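Local atomic coordinates of RmpD (Hexulose-6-phosphate synthase) (PDB entry 3EXR), a protein that belongs to the HUMPS family of TIM-barrel proteins, with eight parallel strands closed into a barrel inside a ring of helices and two chains in its assembly. Residues G19-T22 and A23-V27; S46-V49 and E50-S54; I139-Q142 and S143-A146; V171-T174 and G175-V179. One frame throughout, in Å; residues are numbered along the deposited sequence.

Contact 1: G19-T22 and A23-V27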
ATOM      1  N   GLY A  19      -0.653  -6.518 -19.593  1.00  9.45           N
ATOM      2  CA  GLY A  19      -1.307  -7.687 -18.980  1.00 10.13           C
ATOM      3  C   GLY A  19      -2.649  -7.336 -18.353  1.00  9.34           C
ATOM      4  O   GLY A  19      -3.644  -8.084 -18.453  1.00 10.12           O
ATOM      5  N   ALA A  20      -2.688  -6.173 -17.682  1.00  9.20           N
ATOM      6  CA  ALA A  20      -3.937  -5.682 -17.065  1.00  9.15           C
ATOM      7  C   ALA A  20      -4.998  -5.384 -18.115  1.00  9.29           C
ATOM      8  O   ALA A  20      -6.156  -5.780 -17.981  1.00  9.23           O
ATOM      9  CB  ALA A  20      -3.683  -4.414 -16.247  1.00  9.43           C
ATOM     10  N   ILE A  21      -4.610  -4.679 -19.171  1.00  9.14           N
ATOM     11  CA  ILE A  21      -5.587  -4.269 -20.185  1.00  9.74           C
ATOM     12  C   ILE A  21      -6.084  -5.499 -20.939  1.00  9.61           C
ATOM     13  O   ILE A  21      -7.284  -5.659 -21.159  1.00  9.88           O
ATOM     14  CB  ILE A  21      -4.992  -3.211 -21.135  1.00  9.27           C
ATOM     15  CG1 ILE A  21      -4.668  -1.913 -20.349  1.00 10.54           C
ATOM     16  CG2 ILE A  21      -5.946  -2.922 -22.306  1.00  8.99           C
ATOM     17  CD1 ILE A  21      -3.950  -0.852 -21.147  1.00 13.51           C
ATOM     18  N   THR A  22      -5.174  -6.399 -21.272  1.00  9.53           N
ATOM     19  CA  THR A  22      -5.594  -7.585 -22.038  1.00  9.64           C
ATOM     20  C   THR A  22      -6.538  -8.448 -21.211  1.00  9.90           C
ATOM     21  O   THR A  22      -7.545  -8.917 -21.706  1.00 10.22           O
ATOM     22  CB  THR A  22      -4.393  -8.372 -22.547  1.00  9.70           C
ATOM     23  OG1 THR A  22      -3.660  -7.555 -23.459  1.00 11.07           O
ATOM     24  CG2 THR A  22      -4.810  -9.608 -23.320  1.00 11.25           C
ATOM     25  N   ALA A  23      -6.215  -8.634 -19.937  1.00  9.72           N
ATOM     26  CA  ALA A  23      -7.079  -9.448 -19.062  1.00  8.83           C
ATOM     27  C   ALA A  23      -8.452  -8.780 -18.878  1.00  9.17           C
ATOM     28  O   ALA A  23      -9.510  -9.450 -18.920  1.00 10.14           O
ATOM     29  CB  ALA A  23      -6.421  -9.694 -17.721  1.00  8.91           C
ATOM     30  N   ALA A  24      -8.456  -7.466 -18.659  1.00  9.58           N
ATOM     31  CA  ALA A  24      -9.706  -6.713 -18.474  1.00  9.94           C
ATOM     32  C   ALA A  24     -10.635  -6.825 -19.659  1.00 10.89           C
ATOM     33  O   ALA A  24     -11.838  -7.072 -19.500  1.00 11.57           O
ATOM     34  CB  ALA A  24      -9.419  -5.249 -18.210  1.00 10.11           C
ATOM     35  N   VAL A  25     -10.078  -6.673 -20.847  1.00 11.30           N
ATOM     36  CA  VAL A  25     -10.879  -6.782 -22.069  1.00 12.09           C
ATOM     37  C   VAL A  25     -11.442  -8.197 -22.239  1.00 11.98           C
ATOM     38  O   VAL A  25     -12.556  -8.361 -22.720  1.00 13.37           O
ATOM     39  CB  VAL A  25     -10.074  -6.310 -23.306  1.00 11.88           C
ATOM     40  CG1 VAL A  25     -10.829  -6.623 -24.621  1.00 11.99           C
ATOM     41  CG2 VAL A  25      -9.816  -4.818 -23.212  1.00 13.02           C
ATOM     42  N   SER A  26     -10.685  -9.212 -21.814  1.00 11.96           N
ATOM     43  CA  SER A  26     -11.123 -10.612 -21.958  1.00 12.36           C
ATOM     44  C   SER A  26     -12.350 -10.975 -21.144  1.00 12.28           C
ATOM     45  O   SER A  26     -13.093 -11.872 -21.542  1.00 12.92           O
ATOM     46  CB  SER A  26      -9.978 -11.589 -21.647  1.00 12.00           C
ATOM     47  OG  SER A  26      -9.691 -11.678 -20.255  1.00 14.12           O
ATOM     48  N   VAL A  27     -12.528 -10.342 -19.977  1.00 12.54           N
ATOM     49  CA  VAL A  27     -13.611 -10.691 -19.050  1.00 13.13           C
ATOM     50  C   VAL A  27     -14.593  -9.571 -18.717  1.00 14.06           C
ATOM     51  O   VAL A  27     -15.637  -9.819 -18.114  1.00 14.23           O
ATOM     52  CB  VAL A  27     -13.098 -11.279 -17.699  1.00 13.23           C
ATOM     53  CG1 VAL A  27     -12.276 -12.515 -17.896  1.00 13.73           C
ATOM     54  CG2 VAL A  27     -12.345 -10.263 -16.868  1.00 13.67           C
TER
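Ala24 N bonds to Ala20 O at 2.9 Å and Val25 N to Ile21 O at 3.0 Å, the latter with an N-H...O angle of 166°, the straightest of four i to i+4 backbone bonds that carry helix 17-27 through this stretch. Ala23 N to Gly19 O is equally short (3.0 Å), whereas Ser26 N to Thr22 O lengthens to 3.2 Å and bends to 145° as the helix nears its end. Ser26 adds a side-chain bond to this last turn: chi1 of 74° places OG between its backbone N and carbonyl carbon, from where it donates to Ala23 O at 2.6 Å. Val27 N reaches Ala23 O only weakly, so of the two the Ser26 hydroxyl is the closer partner of that oxygen. Thr22 OG1 is likewise hydrogen-bonded within the helix, to Lys18 O. On the outer flank Val25 CG2, beside its own backbone N, lies 3.4 Å from Ile21 O and meets Ile21 CG2 loosely at 4.4 Å. The methyls of Ala20 and Ala24 lean on helix 47-55, where Ile21 adds to the contact, while Ala23 and Ala24 rest on Leu12 of strand 7-12, within the first beta-alpha-beta unit of the barrel. Small alanine methyls thus let the helix sit close to strand and neighbouring helix, and the hydroxyls of Thr22 and Ser26 bond to the helix's own carbonyls.

Contact 2: S46-V49 and E50-S54; sequences SELV and EVLRS
Leu48 O accepts the backbone N of Leu52 at 2.9 Å and is also touched by the side chain of that residue: with CG beside the backbone N (chi1 -66°), Leu52 brings this carbon to 3.3 Å from the same oxygen. Further i to i+4 bonds run from Val51 N to Glu47 O (3.0 Å) and from Arg53 N to Val49 O (3.0 Å). The two leucines cross obliquely, Leu48 CG lying 4.1 Å from Leu52 CD1, and both pack on helix 17-27, Leu48 on Ala20 and Ile21, Leu52 on Ala24. Leu52 and Val49 also meet Ile61 of strand 60-67. On the polar side Glu50 runs out extended to a salt bridge with Arg81, which probably also eases the like charge of Glu47, whose OE2 is 5.9 Å from Glu50 OE1. Arg53 instead bends at chi2 and chi3, and its NH2 meets both Asp84, in a salt bridge, and Gly82 O. At the start of the stretch Ser46 OG bonds to Gln43 of the second subunit. Apolar residues toward barrel and neighbouring helix, with charged ones at the margin, are the pattern of an outer helix in a TIM barrel, here the one leading into strand 60-67.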
ATOM      1  N   SER A  46      -1.721   5.595 -12.274  1.00  7.40           N
ATOM      2  CA  SER A  46      -3.172   5.694 -12.208  1.00  7.29           C
ATOM      3  C   SER A  46      -3.830   5.850 -13.564  1.00  7.76           C
ATOM      4  O   SER A  46      -5.051   5.785 -13.660  1.00  7.74           O
ATOM      5  CB  SER A  46      -3.567   6.829 -11.270  1.00  7.84           C
ATOM      6  OG  SER A  46      -3.142   8.090 -11.775  1.00  9.47           O
ATOM      7  N   GLU A  47      -3.061   6.051 -14.622  1.00  8.31           N
ATOM      8  CA  GLU A  47      -3.673   6.207 -15.934  1.00  8.99           C
ATOM      9  C   GLU A  47      -4.484   4.935 -16.295  1.00  9.14           C
ATOM     10  O   GLU A  47      -5.507   5.008 -16.947  1.00  9.15           O
ATOM     11  CB  GLU A  47      -2.683   6.612 -17.023  1.00  9.14           C
ATOM     12  CG  GLU A  47      -3.363   6.883 -18.363  1.00 10.39           C
ATOM     13  CD  GLU A  47      -2.459   7.454 -19.441  1.00 11.59           C
ATOM     14  OE1 GLU A  47      -1.238   7.192 -19.443  1.00 14.20           O
ATOM     15  OE2 GLU A  47      -3.013   8.131 -20.334  1.00 14.28           O
ATOM     16  N   LEU A  48      -4.036   3.791 -15.804  1.00  9.30           N
ATOM     17  CA  LEU A  48      -4.766   2.541 -15.991  1.00  8.85           C
ATOM     18  C   LEU A  48      -6.227   2.679 -15.567  1.00  8.50           C
ATOM     19  O   LEU A  48      -7.135   2.152 -16.248  1.00  7.84           O
ATOM     20  CB  LEU A  48      -4.094   1.400 -15.215  1.00  9.44           C
ATOM     21  CG  LEU A  48      -4.827   0.045 -15.190  1.00 10.31           C
ATOM     22  CD1 LEU A  48      -4.972  -0.543 -16.569  1.00 12.51           C
ATOM     23  CD2 LEU A  48      -4.114  -0.937 -14.283  1.00 11.72           C
ATOM     24  N   VAL A  49      -6.465   3.374 -14.454  1.00  8.97           N
ATOM     25  CA  VAL A  49      -7.843   3.529 -13.964  1.00  8.43           C
ATOM     26  C   VAL A  49      -8.708   4.218 -15.025  1.00  8.51           C
ATOM     27  O   VAL A  49      -9.830   3.818 -15.291  1.00  8.13           O
ATOM     28  CB  VAL A  49      -7.899   4.319 -12.629  1.00  8.31           C
ATOM     29  CG1 VAL A  49      -9.328   4.585 -12.199  1.00  9.13           C
ATOM     30  CG2 VAL A  49      -7.162   3.553 -11.535  1.00  9.42           C
ATOM     31  N   GLU A  50      -8.153   5.267 -15.610  1.00  8.42           N
ATOM     32  CA  GLU A  50      -8.832   6.021 -16.663  1.00  9.14           C
ATOM     33  C   GLU A  50      -9.065   5.194 -17.952  1.00  9.33           C
ATOM     34  O   GLU A  50     -10.121   5.284 -18.578  1.00 10.16           O
ATOM     35  CB  GLU A  50      -8.050   7.302 -16.953  1.00  9.95           C
ATOM     36  CG  GLU A  50      -8.782   8.296 -17.828  1.00 10.96           C
ATOM     37  CD  GLU A  50      -8.150   9.688 -17.856  1.00 14.50           C
ATOM     38  OE1 GLU A  50      -7.408  10.036 -16.933  1.00 16.25           O
ATOM     39  OE2 GLU A  50      -8.453  10.446 -18.806  1.00 15.70           O
ATOM     40  N   VAL A  51      -8.091   4.380 -18.322  1.00  9.09           N
ATOM     41  CA  VAL A  51      -8.230   3.497 -19.483  1.00  8.13           C
ATOM     42  C   VAL A  51      -9.372   2.508 -19.223  1.00  8.96           C
ATOM     43  O   VAL A  51     -10.181   2.283 -20.109  1.00  9.21           O
ATOM     44  CB  VAL A  51      -6.914   2.758 -19.792  1.00  8.33           C
ATOM     45  CG1 VAL A  51      -7.108   1.660 -20.829  1.00  9.71           C
ATOM     46  CG2 VAL A  51      -5.825   3.763 -20.234  1.00  8.04           C
ATOM     47  N   LEU A  52      -9.423   1.964 -18.017  1.00  8.50           N
ATOM     48  CA  LEU A  52     -10.473   1.008 -17.683  1.00  9.52           C
ATOM     49  C   LEU A  52     -11.838   1.678 -17.723  1.00  9.66           C
ATOM     50  O   LEU A  52     -12.791   1.081 -18.193  1.00 10.15           O
ATOM     51  CB  LEU A  52     -10.236   0.350 -16.338  1.00  9.64           C
ATOM     52  CG  LEU A  52      -9.016  -0.551 -16.261  1.00 10.04           C
ATOM     53  CD1 LEU A  52      -8.738  -0.963 -14.839  1.00 11.40           C
ATOM     54  CD2 LEU A  52      -9.198  -1.792 -17.153  1.00 10.44           C
ATOM     55  N   ARG A  53     -11.923   2.916 -17.234  1.00  9.40           N
ATOM     56  CA  ARG A  53     -13.174   3.668 -17.255  1.00  9.35           C
ATOM     57  C   ARG A  53     -13.657   3.925 -18.671  1.00 10.03           C
ATOM     58  O   ARG A  53     -14.838   3.818 -18.949  1.00 10.18           O
ATOM     59  CB  ARG A  53     -13.043   4.954 -16.460  1.00  9.06           C
ATOM     60  CG  ARG A  53     -14.251   5.894 -16.516  1.00  8.14           C
ATOM     61  CD  ARG A  53     -15.565   5.256 -16.163  1.00 10.13           C
ATOM     62  NE  ARG A  53     -15.609   5.040 -14.727  1.00 11.35           N
ATOM     63  CZ  ARG A  53     -16.221   4.039 -14.110  1.00 10.68           C
ATOM     64  NH1 ARG A  53     -16.824   3.096 -14.809  1.00 11.17           N
ATOM     65  NH2 ARG A  53     -16.169   3.964 -12.783  1.00 10.45           N
ATOM     66  N   SER A  54     -12.728   4.216 -19.566  1.00  9.82           N
ATOM     67  CA  SER A  54     -13.033   4.430 -20.974  1.00 10.46           C
ATOM     68  C   SER A  54     -13.560   3.131 -21.639  1.00 10.52           C
ATOM     69  O   SER A  54     -14.532   3.145 -22.408  1.00 11.38           O
ATOM     70  CB  SER A  54     -11.763   4.931 -21.667  1.00 10.67           C
ATOM     71  OG  SER A  54     -12.005   5.230 -23.017  1.00 13.16           O
TER

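Contact 3: I139-Q142 and S143-A146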
ATOM      1  N   ILE A 139     -12.502  -6.157   2.860  1.00  7.66           N
ATOM      2  CA  ILE A 139     -12.040  -7.228   1.978  1.00  7.68           C
ATOM      3  C   ILE A 139     -11.336  -8.275   2.828  1.00  8.23           C
ATOM      4  O   ILE A 139     -10.295  -8.002   3.438  1.00  7.73           O
ATOM      5  CB  ILE A 139     -10.996  -6.706   0.937  1.00  8.16           C
ATOM      6  CG1 ILE A 139     -11.410  -5.379   0.269  1.00  9.42           C
ATOM      7  CG2 ILE A 139     -10.674  -7.787  -0.059  1.00  8.06           C
ATOM      8  CD1 ILE A 139     -12.726  -5.378  -0.374  1.00 10.08           C
ATOM      9  N   TYR A 140     -11.902  -9.472   2.843  1.00  8.01           N
ATOM     10  CA  TYR A 140     -11.392 -10.586   3.640  1.00  8.06           C
ATOM     11  C   TYR A 140     -10.716 -11.623   2.733  1.00  8.67           C
ATOM     12  O   TYR A 140     -11.327 -12.075   1.764  1.00  9.36           O
ATOM     13  CB  TYR A 140     -12.538 -11.240   4.460  1.00  8.96           C
ATOM     14  CG  TYR A 140     -12.041 -12.186   5.520  1.00  8.44           C
ATOM     15  CD1 TYR A 140     -11.941 -11.777   6.851  1.00 11.61           C
ATOM     16  CD2 TYR A 140     -11.624 -13.482   5.189  1.00  9.21           C
ATOM     17  CE1 TYR A 140     -11.431 -12.623   7.831  1.00 11.07           C
ATOM     18  CE2 TYR A 140     -11.107 -14.337   6.166  1.00 10.13           C
ATOM     19  CZ  TYR A 140     -11.023 -13.894   7.487  1.00 10.30           C
ATOM     20  OH  TYR A 140     -10.546 -14.725   8.457  1.00 12.51           O
ATOM     21  N   HIS A 141      -9.465 -11.975   3.056  1.00  8.33           N
ATOM     22  CA  HIS A 141      -8.659 -12.941   2.315  1.00  9.67           C
ATOM     23  C   HIS A 141      -8.660 -14.292   2.990  1.00  9.32           C
ATOM     24  O   HIS A 141      -8.502 -14.380   4.216  1.00  9.54           O
ATOM     25  CB  HIS A 141      -7.198 -12.465   2.260  1.00 10.31           C
ATOM     26  CG  HIS A 141      -7.001 -11.232   1.436  1.00 12.39           C
ATOM     27  ND1 HIS A 141      -7.386  -9.971   1.849  1.00 15.03           N
ATOM     28  CD2 HIS A 141      -6.456 -11.077   0.213  1.00 13.46           C
ATOM     29  CE1 HIS A 141      -7.083  -9.098   0.905  1.00 13.10           C
ATOM     30  NE2 HIS A 141      -6.527  -9.748  -0.102  1.00 15.57           N
ATOM     31  N   GLN A 142      -8.795 -15.360   2.200  1.00  9.33           N
ATOM     32  CA  GLN A 142      -8.592 -16.689   2.767  1.00  9.86           C
ATOM     33  C   GLN A 142      -7.250 -16.744   3.508  1.00 10.05           C
ATOM     34  O   GLN A 142      -6.226 -16.182   3.071  1.00 10.28           O
ATOM     35  CB  GLN A 142      -8.643 -17.786   1.709  1.00  9.69           C
ATOM     36  CG  GLN A 142      -8.878 -19.134   2.378  1.00 10.39           C
ATOM     37  CD  GLN A 142      -8.775 -20.341   1.463  1.00 12.33           C
ATOM     38  OE1 GLN A 142      -8.515 -20.218   0.260  1.00 13.62           O
ATOM     39  NE2 GLN A 142      -8.974 -21.532   2.042  1.00 14.47           N
ATOM     40  N   SER A 143      -7.241 -17.401   4.663  1.00 11.15           N
ATOM     41  CA  SER A 143      -5.998 -17.612   5.388  1.00 13.47           C
ATOM     42  C   SER A 143      -4.958 -18.174   4.423  1.00 14.01           C
ATOM     43  O   SER A 143      -5.251 -19.134   3.695  1.00 12.98           O
ATOM     44  CB  SER A 143      -6.249 -18.552   6.571  1.00 13.85           C
ATOM     45  OG  SER A 143      -6.950 -17.809   7.576  1.00 18.20           O
ATOM     46  N   ARG A 144      -3.784 -17.529   4.374  1.00 14.81           N
ATOM     47  CA  ARG A 144      -2.814 -17.761   3.307  1.00 16.41           C
ATOM     48  C   ARG A 144      -2.280 -19.179   3.309  1.00 16.93           C
ATOM     49  O   ARG A 144      -2.036 -19.752   2.246  1.00 16.62           O
ATOM     50  CB  ARG A 144      -1.668 -16.752   3.429  1.00 16.94           C
ATOM     51  CG  ARG A 144      -0.637 -16.733   2.295  1.00 18.22           C
ATOM     52  CD  ARG A 144      -1.199 -16.536   0.887  1.00 19.83           C
ATOM     53  NE  ARG A 144      -2.050 -15.348   0.680  1.00 19.16           N
ATOM     54  CZ  ARG A 144      -1.616 -14.115   0.390  1.00 21.48           C
ATOM     55  NH1 ARG A 144      -0.315 -13.827   0.305  1.00 21.29           N
ATOM     56  NH2 ARG A 144      -2.510 -13.139   0.185  1.00 20.78           N
ATOM     57  N   ASP A 145      -2.102 -19.748   4.506  1.00 18.56           N
ATOM     58  CA  ASP A 145      -1.658 -21.138   4.635  1.00 20.47           C
ATOM     59  C   ASP A 145      -2.613 -22.102   3.953  1.00 20.35           C
ATOM     60  O   ASP A 145      -2.188 -22.995   3.220  1.00 20.40           O
ATOM     61  CB  ASP A 145      -1.525 -21.538   6.112  1.00 21.30           C
ATOM     62  CG  ASP A 145      -0.339 -20.894   6.791  1.00 26.34           C
ATOM     63  OD1 ASP A 145      -0.405 -20.713   8.036  1.00 31.61           O
ATOM     64  OD2 ASP A 145       0.670 -20.548   6.136  1.00 29.70           O
ATOM     65  N   ALA A 146      -3.902 -21.928   4.233  1.00 19.82           N
ATOM     66  CA  ALA A 146      -4.959 -22.736   3.623  1.00 19.94           C
ATOM     67  C   ALA A 146      -5.057 -22.504   2.111  1.00 19.73           C
ATOM     68  O   ALA A 146      -5.289 -23.436   1.331  1.00 19.84           O
ATOM     69  CB  ALA A 146      -6.293 -22.426   4.300  1.00 19.58           C
TER
HETATM   70  O   HOH W   1      -4.833 -15.031   1.369  1.00 21.55           O
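Gln142 and Ala146 touch where strand 137-141 of the TIM barrel gives way to helix 144-149, a beta-alpha turn at the C-terminal end of the sixth barrel strand. The tight part is built on Gln142, which is buried. Its CG stands anti to the backbone N (chi1 -162°) and the chain runs on extended, passing Ser143 N at 3.3 Å from CG before NE2 comes to 3.6 Å from the Ala146 methyl. That contact is plain van der Waals; the amide nitrogen gives its hydrogen bond to Glu151 O, which probably helps to fix the rotation of the amide. Ser143 occupies the N-cap position but makes no capping bond with its side chain. Its OG goes instead to Asp157 OD1, an oxygen that also holds Tyr140 OH, so one carboxylate ties strand and turn together. The other side is loose and partly open to solvent. Arg144 folds at chi2 and chi3 back toward the strand, and the edge of its guanidinium approaches His141, with NH2 4.5 Å from His141 CD2 and oblique to the ring. NH2 finds its strong partner in Asp69 of the second subunit, a salt bridge that brings this turn to the dimer interface. No direct hydrogen bond joins strand end and helix start here, but a water does: it lies in the guanidinium plane at its edge, accepts from Arg144 NE at 2.9 Å and donates to Gln142 O at a short 2.5 Å.

Contact 4: V171-T174 and G175-V179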
ATOM      1  N   VAL A 171     -19.090  -7.366   2.793  1.00 10.14           N
ATOM      2  CA  VAL A 171     -17.832  -8.085   2.805  1.00 10.52           C
ATOM      3  C   VAL A 171     -17.525  -8.698   1.429  1.00  9.82           C
ATOM      4  O   VAL A 171     -18.332  -9.397   0.829  1.00  9.92           O
ATOM      5  CB  VAL A 171     -17.814  -9.171   3.907  1.00 11.15           C
ATOM      6  CG1 VAL A 171     -16.546 -10.014   3.860  1.00 11.69           C
ATOM      7  CG2 VAL A 171     -17.981  -8.519   5.270  1.00 10.73           C
ATOM      8  N   SER A 172     -16.345  -8.382   0.909  1.00  9.00           N
ATOM      9  CA  SER A 172     -15.828  -9.037  -0.266  1.00  7.95           C
ATOM     10  C   SER A 172     -14.870 -10.126   0.181  1.00  8.46           C
ATOM     11  O   SER A 172     -14.128  -9.940   1.151  1.00  9.29           O
ATOM     12  CB  SER A 172     -15.051  -8.049  -1.137  1.00  7.37           C
ATOM     13  OG  SER A 172     -15.882  -7.066  -1.651  1.00  8.89           O
ATOM     14  N   VAL A 173     -14.891 -11.276  -0.502  1.00  8.31           N
ATOM     15  CA  VAL A 173     -13.927 -12.323  -0.197  1.00  9.04           C
ATOM     16  C   VAL A 173     -13.028 -12.581  -1.410  1.00  9.46           C
ATOM     17  O   VAL A 173     -13.434 -12.388  -2.567  1.00  8.67           O
ATOM     18  CB  VAL A 173     -14.607 -13.650   0.276  1.00  9.89           C
ATOM     19  CG1 VAL A 173     -15.364 -13.484   1.559  1.00  9.66           C
ATOM     20  CG2 VAL A 173     -15.529 -14.184  -0.803  1.00  9.48           C
ATOM     21  N   THR A 174     -11.807 -13.027  -1.134  1.00  9.70           N
ATOM     22  CA  THR A 174     -10.853 -13.367  -2.185  1.00 11.37           C
ATOM     23  C   THR A 174      -9.980 -14.506  -1.745  1.00 11.14           C
ATOM     24  O   THR A 174      -9.729 -14.667  -0.540  1.00 11.56           O
ATOM     25  CB  THR A 174     -10.008 -12.145  -2.576  1.00 11.09           C
ATOM     26  OG1 THR A 174      -9.248 -12.450  -3.755  1.00 14.14           O
ATOM     27  CG2 THR A 174      -9.016 -11.757  -1.500  1.00 11.62           C
ATOM     28  N   GLY A 175      -9.543 -15.320  -2.715  1.00 11.27           N
ATOM     29  CA  GLY A 175      -8.727 -16.506  -2.446  1.00 11.96           C
ATOM     30  C   GLY A 175      -9.564 -17.769  -2.411  1.00 12.56           C
ATOM     31  O   GLY A 175     -10.601 -17.784  -1.776  1.00 13.42           O
ATOM     32  N   GLY A 176      -9.131 -18.818  -3.123  1.00 13.51           N
ATOM     33  CA  GLY A 176      -9.790 -20.112  -3.022  1.00 14.36           C
ATOM     34  C   GLY A 176     -11.147 -20.133  -3.693  1.00 15.28           C
ATOM     35  O   GLY A 176     -12.028 -20.926  -3.318  1.00 15.57           O
ATOM     36  N   LEU A 177     -11.352 -19.257  -4.671  1.00 15.04           N
ATOM     37  CA  LEU A 177     -12.651 -19.153  -5.304  1.00 15.81           C
ATOM     38  C   LEU A 177     -12.642 -19.791  -6.676  1.00 17.22           C
ATOM     39  O   LEU A 177     -11.796 -19.480  -7.504  1.00 18.06           O
ATOM     40  CB  LEU A 177     -13.084 -17.705  -5.431  1.00 14.85           C
ATOM     41  CG  LEU A 177     -13.068 -16.900  -4.137  1.00 14.52           C
ATOM     42  CD1 LEU A 177     -13.550 -15.517  -4.470  1.00 14.38           C
ATOM     43  CD2 LEU A 177     -13.909 -17.542  -3.061  1.00 13.75           C
ATOM     44  N   SER A 178     -13.596 -20.678  -6.897  1.00 18.43           N
ATOM     45  CA  SER A 178     -13.823 -21.241  -8.217  1.00 19.43           C
ATOM     46  C   SER A 178     -15.292 -21.577  -8.331  1.00 19.35           C
ATOM     47  O   SER A 178     -16.028 -21.579  -7.337  1.00 18.11           O
ATOM     48  CB  SER A 178     -12.948 -22.483  -8.444  1.00 20.29           C
ATOM     49  OG  SER A 178     -13.339 -23.558  -7.600  1.00 22.30           O
ATOM     50  N   VAL A 179     -15.739 -21.873  -9.535  1.00 19.80           N
ATOM     51  CA  VAL A 179     -17.160 -22.149  -9.715  1.00 20.64           C
ATOM     52  C   VAL A 179     -17.602 -23.321  -8.814  1.00 21.88           C
ATOM     53  O   VAL A 179     -18.680 -23.286  -8.219  1.00 22.12           O
ATOM     54  CB  VAL A 179     -17.520 -22.285 -11.248  1.00 20.54           C
ATOM     55  CG1 VAL A 179     -16.819 -23.472 -11.898  1.00 20.82           C
ATOM     56  CG2 VAL A 179     -19.028 -22.287 -11.473  1.00 20.27           C
TER
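Leu177 holds CG beside its own backbone N (chi1 -54°) and carries CD1 onward in an extended line (chi2 -179°), which sends the side chain back across the bend to the strand it has just left. CD1 arrives 3.7 Å from Val173 O and 4.1 Å from Thr174 CA, a methyl laid against peptide backbone. Its other branch is looser, Leu177 CD2 meeting Val173 CG2 at 4.4 Å. Both residues also pack on Phe193 of strand 192-195, so the leucine bridges side chains of two adjacent strands. Between Thr174 and Leu177 the chain turns through Gly175 and Gly176. Gly175, with phi at 98°, takes a backbone conformation that suits glycine because the preceding carbonyl, Thr174 O, crowds the place of a beta carbon, and Gly176 also has positive phi. This bend opens the loop that follows the seventh strand of the TIM barrel, at the C-terminal rim; in many members of this fold that loop helps to bind phosphate, and the glycines here are consistent with such a role. Thr174 points OG1 opposite its backbone N, near Gly175 N at 3.1 Å but at a poor angle for a bond; the hydroxyl is hydrogen-bonded to Ile194 O instead. Within the bend Gly175 O accepts from Trp153 NE1, and Thr181 OG1 is hydrogen-bonded to Gly176 O and to Ser178 N just after it.

Overall arrangement
Contacts 1 and 2 belong to neighbouring outer helices and touch, with Ala24 CB 3.6 Å from Leu52 CD2; both rest on regular helical hydrogen bonds and bury one flank while exposing the other, partly polar, to solvent. Contacts 3 and 4 sit at the ends of adjacent barrel strands, their centres about 9 Å apart, and are stitched by a probable bond from Gln142 N to Thr174 O. Neither has a direct hydrogen bond between its own segments: contact 3, nearer the surface, relies on water and a side-chain amide, contact 4 on a glycine bend and a leucine folded back on the strand. The helical pair and the loop pair do not touch; contact 2 lies opposite both loops across the chain's centre.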